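Local coordinates for protein toll (Drosophila melanogaster, PDB 4LXR) that binds the cleaved, active form of the cytokine Spätzle through its extracellular leucine-rich repeats and signals in dorsal-ventral patterning and antifungal defence, at residues Asp476-Asn481 / His499-His504; Ser150-Arg155 / Asp167-Leu172; Asn325-Leu330 / Leu344-Asn349. One frame throughout, in Å; residues are numbered along the deposited sequence.

Contact 1: Asp476-Asn481 / His499-His504. With NAG (2-acetamido-2-deoxy-beta-D-glucopyranose), chain F; NAG (2-acetamido-2-deoxy-beta-D-glucopyranose), chain M; NAG (2-acetamido-2-deoxy-beta-D-glucopyranose), chain B; NAG (2-acetamido-2-deoxy-beta-D-glucopyranose), chain E.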
loop_
_atom_site.group_PDB
_atom_site.type_symbol
_atom_site.label_atom_id
_atom_site.label_comp_id
_atom_site.label_asym_id
_atom_site.label_seq_id
_atom_site.Cartn_x
_atom_site.Cartn_y
_atom_site.Cartn_z
ATOM N N ASP A 476 -2.589 11.841 8.142
ATOM C CA ASP A 476 -2.167 10.647 8.866
ATOM C C ASP A 476 -1.474 10.987 10.170
ATOM O O ASP A 476 -0.308 11.393 10.170
ATOM C CB ASP A 476 -1.252 9.774 8.007
ATOM C CG ASP A 476 -1.100 8.376 8.563
ATOM O OD1 ASP A 476 -1.321 8.180 9.784
ATOM O OD2 ASP A 476 -0.772 7.466 7.783
ATOM N N LEU A 477 -2.186 10.804 11.285
ATOM C CA LEU A 477 -1.610 11.075 12.593
ATOM C C LEU A 477 -1.333 9.798 13.385
ATOM O O LEU A 477 -1.110 9.854 14.591
ATOM C CB LEU A 477 -2.511 12.010 13.395
ATOM C CG LEU A 477 -2.598 13.460 12.927
ATOM C CD1 LEU A 477 -3.670 14.195 13.707
ATOM C CD2 LEU A 477 -1.259 14.151 13.090
ATOM N N SER A 478 -1.334 8.656 12.705
ATOM C CA SER A 478 -1.184 7.376 13.385
ATOM C C SER A 478 0.183 7.228 14.023
ATOM O O SER A 478 1.159 7.805 13.544
ATOM C CB SER A 478 -1.451 6.193 12.441
ATOM O OG SER A 478 -0.414 6.036 11.481
ATOM N N TYR A 479 0.238 6.450 15.105
ATOM C CA TYR A 479 1.490 6.127 15.787
ATOM C C TYR A 479 2.146 7.382 16.347
ATOM O O TYR A 479 3.375 7.486 16.420
ATOM C CB TYR A 479 2.459 5.370 14.855
ATOM C CG TYR A 479 2.039 3.947 14.551
ATOM C CD1 TYR A 479 2.339 2.911 15.430
ATOM C CD2 TYR A 479 1.347 3.637 13.382
ATOM C CE1 TYR A 479 1.957 1.605 15.155
ATOM C CE2 TYR A 479 0.962 2.330 13.096
ATOM C CZ TYR A 479 1.275 1.321 13.986
ATOM O OH TYR A 479 0.898 0.026 13.712
ATOM N N ASN A 480 1.316 8.346 16.717
ATOM C CA ASN A 480 1.796 9.527 17.420
ATOM C C ASN A 480 1.487 9.441 18.918
ATOM O O ASN A 480 1.358 8.339 19.453
ATOM C CB ASN A 480 1.265 10.802 16.769
ATOM C CG ASN A 480 2.059 11.185 15.534
ATOM O OD1 ASN A 480 3.050 11.884 15.637
ATOM N ND2 ASN A 480 1.633 10.713 14.365
ATOM N N ASN A 481 1.382 10.580 19.595
ATOM C CA ASN A 481 1.292 10.562 21.052
ATOM C C ASN A 481 0.093 11.330 21.606
ATOM O O ASN A 481 0.129 11.809 22.744
ATOM C CB ASN A 481 2.595 11.089 21.674
ATOM C CG ASN A 481 3.282 10.059 22.561
ATOM O OD1 ASN A 481 2.888 9.858 23.713
ATOM N ND2 ASN A 481 4.312 9.397 22.024
ATOM N N HIS A 499 -9.926 12.297 5.285
ATOM C CA HIS A 499 -9.718 11.110 6.089
ATOM C C HIS A 499 -8.536 11.319 7.035
ATOM O O HIS A 499 -7.408 11.603 6.609
ATOM C CB HIS A 499 -9.469 9.897 5.198
ATOM C CG HIS A 499 -10.707 9.358 4.551
ATOM N ND1 HIS A 499 -11.285 9.944 3.446
ATOM C CD2 HIS A 499 -11.475 8.284 4.851
ATOM C CE1 HIS A 499 -12.355 9.252 3.090
ATOM N NE2 HIS A 499 -12.493 8.239 3.928
ATOM N N VAL A 500 -8.813 11.171 8.323
ATOM C CA VAL A 500 -7.824 11.353 9.364
ATOM C C VAL A 500 -7.586 10.016 10.037
ATOM O O VAL A 500 -8.537 9.329 10.403
ATOM C CB VAL A 500 -8.321 12.368 10.401
ATOM C CG1 VAL A 500 -7.270 12.576 11.500
ATOM C CG2 VAL A 500 -8.676 13.686 9.717
ATOM N N ASN A 501 -6.319 9.652 10.200
ATOM C CA ASN A 501 -5.948 8.422 10.885
ATOM C C ASN A 501 -5.408 8.754 12.259
ATOM O O ASN A 501 -4.375 9.401 12.368
ATOM C CB ASN A 501 -4.878 7.676 10.084
ATOM C CG ASN A 501 -4.835 6.192 10.398
ATOM O OD1 ASN A 501 -4.826 5.797 11.563
ATOM N ND2 ASN A 501 -4.813 5.364 9.353
ATOM N N MET A 502 -6.100 8.325 13.313
ATOM C CA MET A 502 -5.584 8.534 14.668
ATOM C C MET A 502 -5.380 7.217 15.392
ATOM O O MET A 502 -5.452 7.167 16.624
ATOM C CB MET A 502 -6.501 9.428 15.494
ATOM C CG MET A 502 -6.702 10.807 14.928
ATOM S SD MET A 502 -7.583 11.781 16.151
ATOM C CE MET A 502 -8.218 13.128 15.163
ATOM N N THR A 503 -5.133 6.158 14.626
ATOM C CA THR A 503 -4.867 4.847 15.204
ATOM C C THR A 503 -3.508 4.793 15.872
ATOM O O THR A 503 -2.602 5.543 15.515
ATOM C CB THR A 503 -4.912 3.738 14.155
ATOM O OG1 THR A 503 -3.925 3.990 13.149
ATOM C CG2 THR A 503 -6.281 3.668 13.514
ATOM N N HIS A 504 -3.389 3.905 16.855
ATOM C CA HIS A 504 -2.124 3.644 17.535
ATOM C C HIS A 504 -1.516 4.875 18.187
ATOM O O HIS A 504 -0.298 5.018 18.239
ATOM C CB HIS A 504 -1.121 2.981 16.587
ATOM C CG HIS A 504 -1.521 1.603 16.162
ATOM N ND1 HIS A 504 -1.086 0.470 16.813
ATOM C CD2 HIS A 504 -2.333 1.178 15.166
ATOM C CE1 HIS A 504 -1.605 -0.596 16.230
ATOM N NE2 HIS A 504 -2.370 -0.193 15.231
HETATM C C1 NAG F . -4.965 3.968 9.709
HETATM C C2 NAG F . -5.752 3.195 8.638
HETATM C C3 NAG F . -5.890 1.716 9.024
HETATM C C4 NAG F . -4.556 1.122 9.462
HETATM C C5 NAG F . -3.908 2.032 10.497
HETATM C C6 NAG F . -2.552 1.552 10.961
HETATM C C7 NAG F . -7.533 4.178 7.253
HETATM C C8 NAG F . -6.631 3.953 6.079
HETATM N N2 NAG F . -7.061 3.789 8.442
HETATM O O3 NAG F . -6.404 1.000 7.907
HETATM O O4 NAG F . -4.752 -0.129 10.116
HETATM O O5 NAG F . -3.728 3.335 9.936
HETATM O O6 NAG F . -1.614 1.560 9.894
HETATM O O7 NAG F . -8.646 4.680 7.132
HETATM C C1 NAG M . 5.498 9.491 22.850
HETATM C C2 NAG M . 6.595 8.422 23.049
HETATM C C3 NAG M . 7.999 9.049 23.114
HETATM C C4 NAG M . 8.051 10.272 24.029
HETATM C C5 NAG M . 6.817 11.156 23.859
HETATM C C6 NAG M . 7.149 12.617 23.669
HETATM C C7 NAG M . 6.241 6.269 24.177
HETATM C C8 NAG M . 5.962 5.579 25.480
HETATM N N2 NAG M . 6.336 7.601 24.227
HETATM O O3 NAG M . 8.469 9.370 21.808
HETATM O O4 NAG M . 8.184 9.875 25.390
HETATM O O5 NAG M . 6.097 10.746 22.695
HETATM O O6 NAG M . 5.999 13.430 23.849
HETATM O O7 NAG M . 6.374 5.646 23.127
HETATM C C1 NAG B . -4.898 -1.303 9.304
HETATM C C2 NAG B . -4.552 -2.493 10.191
HETATM C C3 NAG B . -4.743 -3.800 9.428
HETATM C C4 NAG B . -6.133 -3.877 8.804
HETATM C C5 NAG B . -6.448 -2.606 8.016
HETATM C C6 NAG B . -7.884 -2.546 7.546
HETATM C C7 NAG B . -2.872 -1.945 11.911
HETATM C C8 NAG B . -1.413 -1.958 12.254
HETATM N N2 NAG B . -3.186 -2.401 10.694
HETATM O O3 NAG B . -4.528 -4.895 10.312
HETATM O O4 NAG B . -6.167 -4.975 7.898
HETATM O O5 NAG B . -6.233 -1.444 8.829
HETATM O O6 NAG B . -8.297 -1.211 7.289
HETATM O O7 NAG B . -3.721 -1.527 12.696
HETATM C C1 NAG E . 8.488 4.474 13.607
HETATM C C2 NAG E . 8.396 3.021 13.105
HETATM C C3 NAG E . 9.634 2.229 13.524
HETATM C C4 NAG E . 10.911 2.955 13.115
HETATM C C5 NAG E . 10.883 4.370 13.683
HETATM C C6 NAG E . 12.098 5.191 13.321
HETATM C C7 NAG E . 6.098 2.175 12.845
HETATM C C8 NAG E . 4.955 1.480 13.521
HETATM N N2 NAG E . 7.191 2.369 13.594
HETATM O O3 NAG E . 9.563 0.938 12.932
HETATM O O4 NAG E . 12.049 2.285 13.646
HETATM O O5 NAG E . 9.736 5.061 13.170
HETATM O O6 NAG E . 12.204 5.368 11.914
HETATM O O7 NAG E . 6.035 2.545 11.676
#

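Contact 2: Ser150-Arg155 / Asp167-Leu172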
loop_
_atom_site.group_PDB
_atom_site.type_symbol
_atom_site.label_atom_id
_atom_site.label_comp_id
_atom_site.label_asym_id
_atom_site.label_seq_id
_atom_site.Cartn_x
_atom_site.Cartn_y
_atom_site.Cartn_z
ATOM N N SER A 150 15.629 -3.314 -40.846
ATOM C CA SER A 150 15.892 -2.136 -40.043
ATOM C C SER A 150 16.210 -2.532 -38.607
ATOM O O SER A 150 16.846 -1.769 -37.877
ATOM C CB SER A 150 14.719 -1.149 -40.111
ATOM O OG SER A 150 13.649 -1.567 -39.307
ATOM N N HIS A 151 15.806 -3.737 -38.203
ATOM C CA HIS A 151 15.983 -4.155 -36.800
ATOM C C HIS A 151 16.460 -5.599 -36.740
ATOM O O HIS A 151 15.827 -6.490 -37.287
ATOM C CB HIS A 151 14.687 -3.986 -35.992
ATOM C CG HIS A 151 14.860 -4.166 -34.507
ATOM N ND1 HIS A 151 15.216 -5.373 -33.931
ATOM C CD2 HIS A 151 14.705 -3.293 -33.481
ATOM C CE1 HIS A 151 15.298 -5.225 -32.619
ATOM N NE2 HIS A 151 14.984 -3.977 -32.318
ATOM N N LEU A 152 17.585 -5.816 -36.072
ATOM C CA LEU A 152 18.220 -7.118 -36.054
ATOM C C LEU A 152 18.488 -7.485 -34.620
ATOM O O LEU A 152 19.039 -6.674 -33.868
ATOM C CB LEU A 152 19.575 -7.072 -36.814
ATOM C CG LEU A 152 20.500 -8.295 -36.640
ATOM C CD1 LEU A 152 19.835 -9.552 -37.273
ATOM C CD2 LEU A 152 21.894 -8.060 -37.259
ATOM N N GLU A 153 18.145 -8.711 -34.245
ATOM C CA GLU A 153 18.490 -9.202 -32.932
ATOM C C GLU A 153 19.042 -10.592 -33.048
ATOM O O GLU A 153 18.430 -11.456 -33.671
ATOM C CB GLU A 153 17.253 -9.203 -31.974
ATOM C CG GLU A 153 17.572 -9.814 -30.568
ATOM C CD GLU A 153 16.471 -9.500 -29.502
ATOM O OE1 GLU A 153 16.429 -10.142 -28.420
ATOM O OE2 GLU A 153 15.634 -8.619 -29.759
ATOM N N LEU A 154 20.196 -10.825 -32.427
ATOM C CA LEU A 154 20.809 -12.142 -32.473
ATOM C C LEU A 154 21.224 -12.445 -31.080
ATOM O O LEU A 154 21.896 -11.650 -30.428
ATOM C CB LEU A 154 22.050 -12.187 -33.401
ATOM C CG LEU A 154 21.799 -11.929 -34.874
ATOM C CD1 LEU A 154 23.133 -11.871 -35.646
ATOM C CD2 LEU A 154 20.922 -13.025 -35.428
ATOM N N ARG A 155 20.839 -13.618 -30.616
ATOM C CA ARG A 155 21.204 -14.027 -29.285
ATOM C C ARG A 155 21.579 -15.489 -29.327
ATOM O O ARG A 155 20.704 -16.351 -29.390
ATOM C CB ARG A 155 20.041 -13.830 -28.308
ATOM C CG ARG A 155 20.497 -14.043 -26.886
ATOM C CD ARG A 155 19.467 -13.791 -25.866
ATOM N NE ARG A 155 19.045 -12.400 -25.676
ATOM C CZ ARG A 155 18.463 -12.009 -24.543
ATOM N NH1 ARG A 155 18.321 -12.904 -23.580
ATOM N NH2 ARG A 155 18.036 -10.764 -24.349
ATOM N N ASP A 167 27.651 -6.626 -44.313
ATOM C CA ASP A 167 27.835 -6.172 -45.707
ATOM C C ASP A 167 26.567 -5.581 -46.346
ATOM O O ASP A 167 26.629 -4.551 -46.998
ATOM C CB ASP A 167 28.358 -7.328 -46.601
ATOM C CG ASP A 167 29.897 -7.410 -46.657
ATOM O OD1 ASP A 167 30.563 -6.747 -45.838
ATOM O OD2 ASP A 167 30.439 -8.149 -47.521
ATOM N N ASP A 168 25.413 -6.224 -46.157
ATOM C CA ASP A 168 24.211 -5.803 -46.895
ATOM C C ASP A 168 23.146 -5.100 -46.031
ATOM O O ASP A 168 21.998 -4.902 -46.460
ATOM C CB ASP A 168 23.614 -7.012 -47.625
ATOM C CG ASP A 168 24.579 -7.606 -48.655
ATOM O OD1 ASP A 168 25.300 -6.828 -49.315
ATOM O OD2 ASP A 168 24.632 -8.841 -48.791
ATOM N N LEU A 169 23.528 -4.700 -44.821
ATOM C CA LEU A 169 22.553 -4.154 -43.864
ATOM C C LEU A 169 22.471 -2.627 -43.939
ATOM O O LEU A 169 22.616 -1.933 -42.940
ATOM C CB LEU A 169 22.904 -4.618 -42.455
ATOM C CG LEU A 169 23.111 -6.131 -42.373
ATOM C CD1 LEU A 169 23.376 -6.566 -40.943
ATOM C CD2 LEU A 169 21.920 -6.872 -42.963
ATOM N N GLU A 170 22.263 -2.109 -45.140
ATOM C CA GLU A 170 22.319 -0.668 -45.371
ATOM C C GLU A 170 21.123 0.029 -44.732
ATOM O O GLU A 170 21.159 1.232 -44.474
ATOM C CB GLU A 170 22.338 -0.369 -46.879
ATOM C CG GLU A 170 21.076 -0.849 -47.593
ATOM C CD GLU A 170 21.239 -0.933 -49.109
ATOM O OE1 GLU A 170 22.380 -1.109 -49.572
ATOM O OE2 GLU A 170 20.228 -0.818 -49.835
ATOM N N ASN A 171 20.047 -0.713 -44.497
ATOM C CA ASN A 171 18.897 -0.091 -43.860
ATOM C C ASN A 171 18.829 -0.244 -42.354
ATOM O O ASN A 171 17.921 0.296 -41.732
ATOM C CB ASN A 171 17.590 -0.500 -44.536
ATOM C CG ASN A 171 17.236 0.436 -45.687
ATOM O OD1 ASN A 171 17.282 1.661 -45.532
ATOM N ND2 ASN A 171 16.922 -0.131 -46.847
ATOM N N LEU A 172 19.800 -0.949 -41.774
ATOM C CA LEU A 172 19.781 -1.222 -40.334
ATOM C C LEU A 172 19.753 0.040 -39.458
ATOM O O LEU A 172 20.564 0.969 -39.625
ATOM C CB LEU A 172 20.931 -2.155 -39.921
ATOM C CG LEU A 172 20.538 -3.066 -38.745
ATOM C CD1 LEU A 172 19.324 -3.912 -39.105
ATOM C CD2 LEU A 172 21.705 -3.968 -38.284
#

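Contact 3: Asn325-Leu330 / Leu344-Asn349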
loop_
_atom_site.group_PDB
_atom_site.type_symbol
_atom_site.label_atom_id
_atom_site.label_comp_id
_atom_site.label_asym_id
_atom_site.label_seq_id
_atom_site.Cartn_x
_atom_site.Cartn_y
_atom_site.Cartn_z
ATOM N N ASN A 325 22.866 6.080 -2.916
ATOM C CA ASN A 325 24.313 6.229 -2.843
ATOM C C ASN A 325 24.694 6.344 -1.387
ATOM O O ASN A 325 23.906 5.944 -0.534
ATOM C CB ASN A 325 24.780 7.407 -3.692
ATOM C CG ASN A 325 24.607 7.133 -5.170
ATOM O OD1 ASN A 325 25.316 6.302 -5.730
ATOM N ND2 ASN A 325 23.644 7.795 -5.798
ATOM N N LEU A 326 25.881 6.872 -1.099
ATOM C CA LEU A 326 26.344 7.019 0.284
ATOM C C LEU A 326 26.604 8.485 0.641
ATOM O O LEU A 326 27.459 8.781 1.473
ATOM C CB LEU A 326 27.624 6.193 0.504
ATOM C CG LEU A 326 27.470 4.679 0.278
ATOM C CD1 LEU A 326 28.826 3.960 0.320
ATOM C CD2 LEU A 326 26.503 4.083 1.308
ATOM N N LEU A 327 25.856 9.395 0.020
ATOM C CA LEU A 327 26.121 10.827 0.141
ATOM C C LEU A 327 25.834 11.337 1.556
ATOM O O LEU A 327 24.763 11.065 2.099
ATOM C CB LEU A 327 25.290 11.591 -0.906
ATOM C CG LEU A 327 25.582 11.239 -2.376
ATOM C CD1 LEU A 327 24.485 11.710 -3.324
ATOM C CD2 LEU A 327 26.920 11.796 -2.826
ATOM N N LYS A 328 26.795 12.044 2.157
ATOM C CA LYS A 328 26.604 12.646 3.488
ATOM C C LYS A 328 26.108 14.083 3.395
ATOM O O LYS A 328 25.405 14.560 4.296
ATOM C CB LYS A 328 27.882 12.620 4.320
ATOM C CG LYS A 328 28.343 11.239 4.749
ATOM C CD LYS A 328 29.679 11.311 5.492
ATOM C CE LYS A 328 30.211 9.917 5.793
ATOM N NZ LYS A 328 29.117 8.986 6.215
ATOM N N THR A 329 26.495 14.767 2.320
ATOM C CA THR A 329 25.979 16.094 1.987
ATOM C C THR A 329 26.203 16.372 0.496
ATOM O O THR A 329 26.681 15.505 -0.243
ATOM C CB THR A 329 26.644 17.208 2.846
ATOM O OG1 THR A 329 25.924 18.447 2.703
ATOM C CG2 THR A 329 28.108 17.396 2.451
ATOM N N LEU A 330 25.842 17.575 0.062
ATOM C CA LEU A 330 26.018 17.995 -1.318
ATOM C C LEU A 330 26.657 19.373 -1.309
ATOM O O LEU A 330 26.324 20.185 -0.455
ATOM C CB LEU A 330 24.662 18.081 -2.018
ATOM C CG LEU A 330 23.899 16.774 -2.211
ATOM C CD1 LEU A 330 22.587 17.057 -2.915
ATOM C CD2 LEU A 330 24.741 15.786 -3.011
ATOM N N LEU A 344 14.067 15.713 -8.332
ATOM C CA LEU A 344 15.340 15.343 -7.728
ATOM C C LEU A 344 15.080 14.230 -6.736
ATOM O O LEU A 344 14.211 14.354 -5.860
ATOM C CB LEU A 344 15.964 16.531 -6.985
ATOM C CG LEU A 344 17.283 16.206 -6.289
ATOM C CD1 LEU A 344 18.343 15.756 -7.310
ATOM C CD2 LEU A 344 17.762 17.428 -5.549
ATOM N N ASP A 345 15.829 13.146 -6.870
ATOM C CA ASP A 345 15.693 12.017 -5.970
ATOM C C ASP A 345 17.020 11.803 -5.268
ATOM O O ASP A 345 18.027 11.498 -5.907
ATOM C CB ASP A 345 15.307 10.761 -6.747
ATOM C CG ASP A 345 14.892 9.612 -5.844
ATOM O OD1 ASP A 345 15.374 9.513 -4.684
ATOM O OD2 ASP A 345 14.064 8.799 -6.303
ATOM N N LEU A 346 17.006 11.966 -3.949
ATOM C CA LEU A 346 18.184 11.737 -3.125
ATOM C C LEU A 346 17.861 10.706 -2.054
ATOM O O LEU A 346 18.551 10.629 -1.038
ATOM C CB LEU A 346 18.625 13.038 -2.449
ATOM C CG LEU A 346 19.254 14.106 -3.334
ATOM C CD1 LEU A 346 19.374 15.397 -2.548
ATOM C CD2 LEU A 346 20.618 13.633 -3.794
ATOM N N SER A 347 16.797 9.941 -2.272
ATOM C CA SER A 347 16.357 8.947 -1.295
ATOM C C SER A 347 17.458 7.920 -1.046
ATOM O O SER A 347 18.308 7.690 -1.915
ATOM C CB SER A 347 15.058 8.256 -1.752
ATOM O OG SER A 347 15.243 7.512 -2.958
ATOM N N ASN A 348 17.453 7.332 0.148
ATOM C CA ASN A 348 18.411 6.289 0.532
ATOM C C ASN A 348 19.876 6.660 0.428
ATOM O O ASN A 348 20.670 5.929 -0.158
ATOM C CB ASN A 348 18.152 4.973 -0.220
ATOM C CG ASN A 348 16.872 4.304 0.216
ATOM O OD1 ASN A 348 16.790 3.786 1.329
ATOM N ND2 ASN A 348 15.850 4.319 -0.658
ATOM N N ASN A 349 20.241 7.796 1.005
ATOM C CA ASN A 349 21.648 8.135 1.139
ATOM C C ASN A 349 21.999 8.190 2.615
ATOM O O ASN A 349 21.428 7.446 3.406
ATOM C CB ASN A 349 21.949 9.444 0.419
ATOM C CG ASN A 349 22.182 9.239 -1.066
ATOM O OD1 ASN A 349 23.272 8.838 -1.474
ATOM N ND2 ASN A 349 21.168 9.524 -1.885
#

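Contact 1: Asp476-Asn481 / His499-His504
Asp476 lies beside Asn501 on the parallel strands of two successive leucine-rich repeats, the CA atoms of this beta bridge 4.8 Å apart and the carboxylate and amide planes turned only 15° from each other. Each of the two acidic or amide side chains bends back on its own chain in an Asx turn: OD1 of Asp476 takes the backbone N and OG of Ser478, and OD1 of Asn501 takes the N and OG1 of Thr503, while OD2 of Asp476 is salt-bridged to Arg454 of the preceding repeat. At Leu477 the backbone N donates to Asn501 O, 2.8 Å away, in a bent bond. Ser478 sets its CB 3.4 Å from Thr503 OG1. Past it, Tyr479 N bonds to Thr503 O (3.0 Å), and its ring forms an offset stack on His504, centroids 4.4 Å apart and planes at 11°. Both side chains hold CG opposite their carbonyl carbons, which sends the rings the same way; His504 CB then sits over the centre of the tyrosine face, and the acetamide methyl C8 of an N-acetylglucosamine lies over the opposite face, toward the rim of the ring. Asn480 ND2 reaches back to Leu477 O at 2.9 Å, from above the carbonyl plane. Asn481 and Asn501 both carry N-linked sugar. His504 NE2 donates to O7 of the second sugar on the Asn501 glycan, 3.2 Å away, so the aromatic pair couples the two repeats to a carbohydrate chain that is held against the protein surface.

Contact 2: Ser150-Arg155 / Asp167-Leu172
Leu172 presses its CD1 against the backbone of Ser150, 3.4 Å from the carbonyl carbon, closing one turn of a leucine-rich-repeat solenoid: the strand 151-155 lies on the concave side, and the chain returns through 167-172 to start the next strand. The tight part is apolar. Leu152 has CG opposite its backbone N (chi1 168°), and its CB meets Leu172 CD1 at 3.9 Å, while its CD2 reaches Leu169 CD1 at a looser 4.2 Å; Phe128 of the preceding strand also packs on Leu152. An alanine in place of Leu172 would remove both methyls and would probably open a gap between the start of the strand and the returning loop, leaving Leu152 less firmly held. The other side is polar and partly exposed. There, Asn171 turns its amide away from the strand to bond with Arg147 O and Lys195, and Asp168 and Glu170 form salt bridges to Arg147. Farther along the strand, Glu153 and Arg155 pair with Arg7 and Asp55 of a Spätzle chain, which places this repeat in the ligand-binding surface. A type I turn from Leu169 to Leu172 brings the loop back, and within it Asn171 O receives a CA-H...O contact from Ser150 CA at 3.6 Å.

Contact 3: Asn325-Leu330 / Leu344-Asn349
With CG set opposite its carbonyl carbon (chi1 -83°) and its amide turned across that bond (chi2 -80°), Asn349 swings its carboxamide in toward the loop 325-330, where Leu327 runs alongside it. Its OD1 faces the backbone N of Leu327 at 3.0 Å with a nearly straight N-H...O angle of 166°, although this oxygen is modelled too close to a neighbour and its exact place is less certain. The other end of the amide is tied down as well. ND2 gives a bond to Leu346 O, 3.0 Å away, with that oxygen in the amide plane but the donor well above the plane of the carbonyl, and it also bonds to Leu322 O of the preceding repeat. With two acceptors, ND2 holds the buried flat group in its rotation; OD1 probably adds to this.

Deeper in, the contact turns apolar. Leu330 and Leu346 reach toward each other tip to tip, CD1 to CD1 at 3.6 Å, and Leu327 CD1 comes within 4.3 Å of Leu346 CD2. On the strand side, Asp345 shapes the bend that leads out of strand 343-345: its OD1 accepts from Ser347 N at 2.8 Å and, through the syn lone pair, from Ser347 OG, an Asx turn. Asn325 repeats the role of Asn349 one repeat earlier, its ND2 bonding to Leu299 O and Leu322 O and its OD1 to Ala301 N and Leu303 N. Such a stacked row of buried asparagines on the inside of the solenoid, each joining its own turn to the one before, is characteristic of leucine-rich repeats.

How the contacts relate
Along the chain contact 2 comes first, then contact 3, then contact 1, and their strands all belong to the parallel row that lines the concave side of the extracellular solenoid. Between centres, contact 2 lies 42 Å from contact 3 and 60 Å from contact 1, while contacts 3 and 1 are 29 Å apart; none touches another. Contact 2 closes a single turn, whereas contacts 3 and 1 each join consecutive repeats. Spätzle reaches only contact 2 of the three, and N-linked sugars lie against contact 1. Among these three sites, the same repeating architecture thus meets the ligand at contact 2 and carries glycans at contact 1.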